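Long-range contacts in lipoprotein (Burkholderia cenocepacia, PDB 4QHQ), which probably captures methionine for uptake as the substrate-binding lipoprotein of an ABC transporter: residues A[16-21]-A[217-222]; A[78-83]-A[193-198]. All coordinates share one frame; numbering follows the deposited sequence.

Overall arrangement
The chain begins with strand 2-7 and helix 10-26, and residues 16-21 of that helix wait nearly two hundred residues for their partner. In between, strand 72-80 passes out of the six-stranded sheet through residues 78-83, and interaction 2 closes its loop when residues 193-198 lead back into strand 199-204. Helix 211-220 then brings residues 217-222 against helix 10-26, so the loop of interaction 1 encloses that of interaction 2. Interaction 1 joins helices within one lobe, whereas interaction 2 pairs the two connections between lobes. Their centres lie about 20 Å apart, yet Tyr220 bridges them by packing on Thr78 and Tyr79.

Interaction 1 of 2, residues A[16-21]-A[217-222]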
loop_
_atom_site.group_PDB
_atom_site.type_symbol
_atom_site.label_atom_id
_atom_site.label_comp_id
_atom_site.label_asym_id
_atom_site.label_seq_id
_atom_site.Cartn_x
_atom_site.Cartn_y
_atom_site.Cartn_z
ATOM N N GLN A 16 4.140 -13.945 9.526
ATOM C CA GLN A 16 4.335 -15.276 10.089
ATOM C C GLN A 16 5.823 -15.631 10.075
ATOM O O GLN A 16 6.337 -16.230 11.026
ATOM C CB GLN A 16 3.510 -16.335 9.349
ATOM C CG GLN A 16 2.026 -16.012 9.188
ATOM C CD GLN A 16 1.351 -15.596 10.483
ATOM O OE1 GLN A 16 1.395 -16.316 11.483
ATOM N NE2 GLN A 16 0.715 -14.433 10.469
ATOM N N VAL A 17 6.519 -15.240 9.011
ATOM C CA VAL A 17 7.958 -15.465 8.945
ATOM C C VAL A 17 8.688 -14.556 9.937
ATOM O O VAL A 17 9.584 -15.002 10.653
ATOM C CB VAL A 17 8.509 -15.250 7.521
ATOM C CG1 VAL A 17 10.005 -15.566 7.469
ATOM C CG2 VAL A 17 7.742 -16.117 6.524
ATOM N N VAL A 18 8.302 -13.281 9.980
ATOM C CA VAL A 18 8.968 -12.345 10.875
ATOM C C VAL A 18 8.797 -12.800 12.327
ATOM O O VAL A 18 9.725 -12.710 13.141
ATOM C CB VAL A 18 8.416 -10.919 10.731
ATOM C CG1 VAL A 18 9.200 -9.971 11.628
ATOM C CG2 VAL A 18 8.479 -10.448 9.276
ATOM N N GLN A 19 7.604 -13.292 12.649
ATOM C CA GLN A 19 7.309 -13.805 13.984
ATOM C C GLN A 19 8.291 -14.901 14.374
ATOM O O GLN A 19 8.806 -14.920 15.501
ATOM C CB GLN A 19 5.878 -14.341 14.023
ATOM C CG GLN A 19 5.437 -14.909 15.361
ATOM C CD GLN A 19 3.985 -15.349 15.333
ATOM O OE1 GLN A 19 3.124 -14.730 15.960
ATOM N NE2 GLN A 19 3.703 -16.417 14.593
ATOM N N LYS A 20 8.560 -15.805 13.435
ATOM C CA LYS A 20 9.489 -16.902 13.672
ATOM C C LYS A 20 10.926 -16.401 13.854
ATOM O O LYS A 20 11.606 -16.787 14.805
ATOM C CB LYS A 20 9.411 -17.919 12.531
ATOM N N VAL A 21 11.372 -15.527 12.956
ATOM C CA VAL A 21 12.709 -14.946 13.043
ATOM C C VAL A 21 12.889 -14.149 14.338
ATOM O O VAL A 21 13.915 -14.264 15.015
ATOM C CB VAL A 21 12.992 -14.026 11.839
ATOM C CG1 VAL A 21 14.335 -13.337 12.000
ATOM C CG2 VAL A 21 12.967 -14.832 10.550
ATOM N N VAL A 217 12.839 -4.651 13.851
ATOM C CA VAL A 217 13.185 -4.248 12.491
ATOM C C VAL A 217 14.236 -5.202 11.928
ATOM O O VAL A 217 14.186 -5.557 10.756
ATOM C CB VAL A 217 13.645 -2.775 12.440
ATOM C CG1 VAL A 217 14.205 -2.420 11.064
ATOM C CG2 VAL A 217 12.487 -1.857 12.801
ATOM N N LYS A 218 15.156 -5.650 12.779
ATOM C CA LYS A 218 16.189 -6.613 12.376
ATOM C C LYS A 218 15.562 -7.943 11.950
ATOM O O LYS A 218 15.968 -8.552 10.948
ATOM C CB LYS A 218 17.202 -6.845 13.505
ATOM N N ALA A 219 14.555 -8.373 12.705
ATOM C CA ALA A 219 13.805 -9.588 12.380
ATOM C C ALA A 219 13.099 -9.483 11.037
ATOM O O ALA A 219 13.058 -10.453 10.289
ATOM C CB ALA A 219 12.794 -9.906 13.473
ATOM N N TYR A 220 12.540 -8.314 10.737
ATOM C CA TYR A 220 11.871 -8.128 9.467
ATOM C C TYR A 220 12.915 -8.075 8.359
ATOM O O TYR A 220 12.771 -8.728 7.319
ATOM C CB TYR A 220 11.030 -6.853 9.455
ATOM C CG TYR A 220 10.036 -6.838 8.306
ATOM C CD1 TYR A 220 10.462 -6.726 6.978
ATOM C CD2 TYR A 220 8.676 -6.959 8.548
ATOM C CE1 TYR A 220 9.550 -6.733 5.929
ATOM C CE2 TYR A 220 7.766 -6.965 7.510
ATOM C CZ TYR A 220 8.208 -6.848 6.210
ATOM O OH TYR A 220 7.292 -6.844 5.181
ATOM N N GLN A 221 13.963 -7.290 8.589
ATOM C CA GLN A 221 14.979 -7.049 7.567
ATOM C C GLN A 221 16.021 -8.155 7.587
ATOM O O GLN A 221 17.213 -7.911 7.765
ATOM C CB GLN A 221 15.615 -5.675 7.766
ATOM C CG GLN A 221 14.607 -4.533 7.665
ATOM C CD GLN A 221 15.250 -3.165 7.812
ATOM O OE1 GLN A 221 16.376 -3.042 8.300
ATOM N NE2 GLN A 221 14.542 -2.126 7.382
ATOM N N SER A 222 15.547 -9.379 7.391
ATOM C CA SER A 222 16.360 -10.576 7.539
ATOM C C SER A 222 16.411 -11.353 6.231
ATOM O O SER A 222 15.532 -11.196 5.386
ATOM C CB SER A 222 15.757 -11.463 8.625
ATOM O OG SER A 222 14.434 -11.837 8.278
#
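Ala219 offers its methyl group to two valines of helix 10-26, with CB 4.0 Å from both Val18 CG1 and Val21 CG1. A side chain this short lets the neighbouring helix come close to the backbone itself: Val21 CG1 lies 3.6 Å from Ala219 O. The contact is thus as much methyl against main chain as methyl against methyl.

At Tyr220 the CB points away from residues 16-21, but the ring still reaches Val18. With CG anti to the backbone N (chi1 -164°), the ring runs past the valine, and Val18 CG2 meets Tyr220 CD2 at 3.6 Å, approaching the ring obliquely. The other methyl, Val18 CG1, lies against the main chain, 3.8 Å from Tyr220 N, so the forked side chain touches backbone with one branch and ring with the other. Farther out, the ring meets Trp15 and packs on strand 72-80. Such interhelical contacts are part of the alpha/beta lobe of a periplasmic-binding-protein fold, in which helix 10-26 makes the beta-alpha-beta crossover between the parallel strands 2-7 and 30-35.

Gln221, the first residue to leave the helical conformation, is the centre of an inverse gamma turn, and Ser222 takes the N-cap position of helix 223-233. Its OG donates to Ala219 O at 2.8 Å, from above the carbonyl plane, and also receives a weak bond from Val225 N, which ties the two consecutive helices together at their junction. Val21 closes over this hydroxyl, both CG1 and CG2 lying 4.0 Å from Ser222 OG.

Interaction 2 of 2, residues A[78-83]-A[193-198]; sequences TYISPI and LTSPYA. With MET (methionine), chain B.
The two connections between the lobes of this type 2 periplasmic-binding-protein fold run side by side here, one following strand 72-80 and the other leading into strand 199-204, where they probably form the hinge, as in other proteins of this fold, beside the methionine pocket. Contact between them is mainly apolar and is centred on Ile80, whose backbone and CB lie against Ala198. Ile80 CG1 lies anti to the backbone N (chi1 -170°), and the extended chain carries Ile80 CD1 into the bend of residues 193-198, 3.5 Å from Ser195 OG and 3.6 Å from Leu193 O. That hydroxyl oxygen accepts from Tyr197 N in an ST turn within the bend that receives the isoleucine. The second branch, Ile80 CG2, meets Leu193 CD2 at 3.7 Å, and the same leucine methyl also rests on Pro82 CG at 3.5 Å.

On the ligand side, Tyr79 OH is hydrogen-bonded to Asp11 and stands 3.5 Å from the amino N of the bound methionine, while Ser81 OG lies 3.2 Å from the carboxylate O. Arg113 and Asn199 bind the ligand as well. One water links both connections to the amino acid: it accepts from Ser81 N at 3.0 Å and hydrogen-bonds with Tyr197 O and methionine O, each 2.8 Å from the water oxygen.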
loop_
_atom_site.group_PDB
_atom_site.type_symbol
_atom_site.label_atom_id
_atom_site.label_comp_id
_atom_site.label_asym_id
_atom_site.label_seq_id
_atom_site.Cartn_x
_atom_site.Cartn_y
_atom_site.Cartn_z
ATOM N N THR A 78 10.143 -1.849 4.793
ATOM C CA THR A 78 9.845 -3.265 4.647
ATOM C C THR A 78 9.970 -3.720 3.187
ATOM O O THR A 78 10.958 -4.339 2.808
ATOM C CB THR A 78 8.457 -3.582 5.225
ATOM O OG1 THR A 78 7.486 -2.691 4.668
ATOM C CG2 THR A 78 8.456 -3.393 6.736
ATOM N N TYR A 79 8.977 -3.382 2.363
ATOM C CA TYR A 79 9.023 -3.696 0.939
ATOM C C TYR A 79 8.305 -2.595 0.189
ATOM O O TYR A 79 7.536 -1.838 0.775
ATOM C CB TYR A 79 8.336 -5.034 0.640
ATOM C CG TYR A 79 6.873 -5.019 0.953
ATOM C CD1 TYR A 79 5.937 -4.582 0.020
ATOM C CD2 TYR A 79 6.408 -5.434 2.195
ATOM C CE1 TYR A 79 4.592 -4.552 0.319
ATOM C CE2 TYR A 79 5.065 -5.416 2.500
ATOM C CZ TYR A 79 4.156 -4.974 1.550
ATOM O OH TYR A 79 2.810 -4.961 1.845
ATOM N N ILE A 80 8.542 -2.548 -1.124
ATOM C CA ILE A 80 7.797 -1.686 -2.028
ATOM C C ILE A 80 7.028 -2.571 -3.010
ATOM O O ILE A 80 7.475 -3.670 -3.372
ATOM C CB ILE A 80 8.746 -0.698 -2.755
ATOM C CG1 ILE A 80 7.963 0.370 -3.525
ATOM C CG2 ILE A 80 9.727 -1.440 -3.665
ATOM C CD1 ILE A 80 8.815 1.567 -3.915
ATOM N N SER A 81 5.848 -2.113 -3.409
ATOM C CA SER A 81 4.999 -2.921 -4.266
ATOM C C SER A 81 4.287 -2.024 -5.263
ATOM O O SER A 81 3.206 -1.508 -4.966
ATOM C CB SER A 81 3.988 -3.712 -3.436
ATOM O OG SER A 81 3.188 -2.848 -2.657
ATOM N N PRO A 82 4.891 -1.840 -6.439
ATOM C CA PRO A 82 4.326 -0.977 -7.488
ATOM C C PRO A 82 2.846 -1.253 -7.738
ATOM O O PRO A 82 2.435 -2.399 -7.918
ATOM C CB PRO A 82 5.164 -1.343 -8.712
ATOM C CG PRO A 82 6.499 -1.686 -8.127
ATOM C CD PRO A 82 6.154 -2.457 -6.873
ATOM N N ILE A 83 2.054 -0.193 -7.723
ATOM C CA ILE A 83 0.620 -0.340 -7.865
ATOM C C ILE A 83 0.274 -0.573 -9.333
ATOM O O ILE A 83 0.896 -0.006 -10.244
ATOM C CB ILE A 83 -0.125 0.869 -7.259
ATOM C CG1 ILE A 83 -1.606 0.548 -7.033
ATOM C CG2 ILE A 83 0.085 2.134 -8.046
ATOM C CD1 ILE A 83 -2.290 1.511 -6.059
ATOM N N LEU A 193 9.259 1.292 -9.842
ATOM C CA LEU A 193 9.882 1.049 -8.544
ATOM C C LEU A 193 10.526 2.301 -7.954
ATOM O O LEU A 193 10.868 2.325 -6.769
ATOM C CB LEU A 193 10.927 -0.066 -8.649
ATOM C CG LEU A 193 10.357 -1.486 -8.678
ATOM C CD1 LEU A 193 11.387 -2.454 -9.234
ATOM C CD2 LEU A 193 9.897 -1.912 -7.285
ATOM N N THR A 194 10.715 3.329 -8.777
ATOM C CA THR A 194 11.292 4.587 -8.309
ATOM C C THR A 194 10.172 5.516 -7.872
ATOM O O THR A 194 9.972 6.589 -8.445
ATOM C CB THR A 194 12.100 5.287 -9.404
ATOM O OG1 THR A 194 11.238 5.567 -10.512
ATOM C CG2 THR A 194 13.250 4.408 -9.861
ATOM N N SER A 195 9.421 5.071 -6.874
ATOM C CA SER A 195 8.302 5.824 -6.331
ATOM C C SER A 195 8.554 6.039 -4.840
ATOM O O SER A 195 9.438 5.402 -4.255
ATOM C CB SER A 195 7.008 5.037 -6.513
ATOM O OG SER A 195 6.871 4.077 -5.474
ATOM N N PRO A 196 7.775 6.927 -4.212
ATOM C CA PRO A 196 7.976 7.151 -2.774
ATOM C C PRO A 196 7.175 6.191 -1.894
ATOM O O PRO A 196 7.015 6.473 -0.713
ATOM C CB PRO A 196 7.459 8.576 -2.576
ATOM C CG PRO A 196 6.396 8.722 -3.623
ATOM C CD PRO A 196 6.893 7.945 -4.817
ATOM N N TYR A 197 6.728 5.066 -2.424
ATOM C CA TYR A 197 5.755 4.238 -1.711
ATOM C C TYR A 197 6.282 2.981 -1.007
ATOM O O TYR A 197 5.529 2.023 -0.778
ATOM C CB TYR A 197 4.571 3.908 -2.643
ATOM C CG TYR A 197 3.927 5.166 -3.155
ATOM C CD1 TYR A 197 3.165 5.967 -2.318
ATOM C CD2 TYR A 197 4.093 5.572 -4.483
ATOM C CE1 TYR A 197 2.597 7.147 -2.770
ATOM C CE2 TYR A 197 3.519 6.747 -4.942
ATOM C CZ TYR A 197 2.768 7.526 -4.088
ATOM O OH TYR A 197 2.192 8.689 -4.524
ATOM N N ALA A 198 7.554 2.988 -0.612
ATOM C CA ALA A 198 8.048 1.887 0.213
ATOM C C ALA A 198 7.227 1.793 1.481
ATOM O O ALA A 198 6.914 2.802 2.109
ATOM C CB ALA A 198 9.524 2.067 0.567
HETATM N N MET B . 0.828 -2.165 0.960
HETATM C CA MET B . 0.144 -1.001 0.396
HETATM C C MET B . 0.871 -0.487 -0.827
HETATM O O MET B . 2.096 -0.451 -0.820
HETATM C CB MET B . 0.043 0.097 1.462
HETATM C CG MET B . -0.703 1.360 0.994
HETATM S SD MET B . -0.740 2.643 2.266
HETATM C CE MET B . -1.794 1.888 3.507
HETATM O OXT MET B . 0.248 -0.129 -1.842
HETATM O O HOH W 1 4.274 0.190 -2.428
#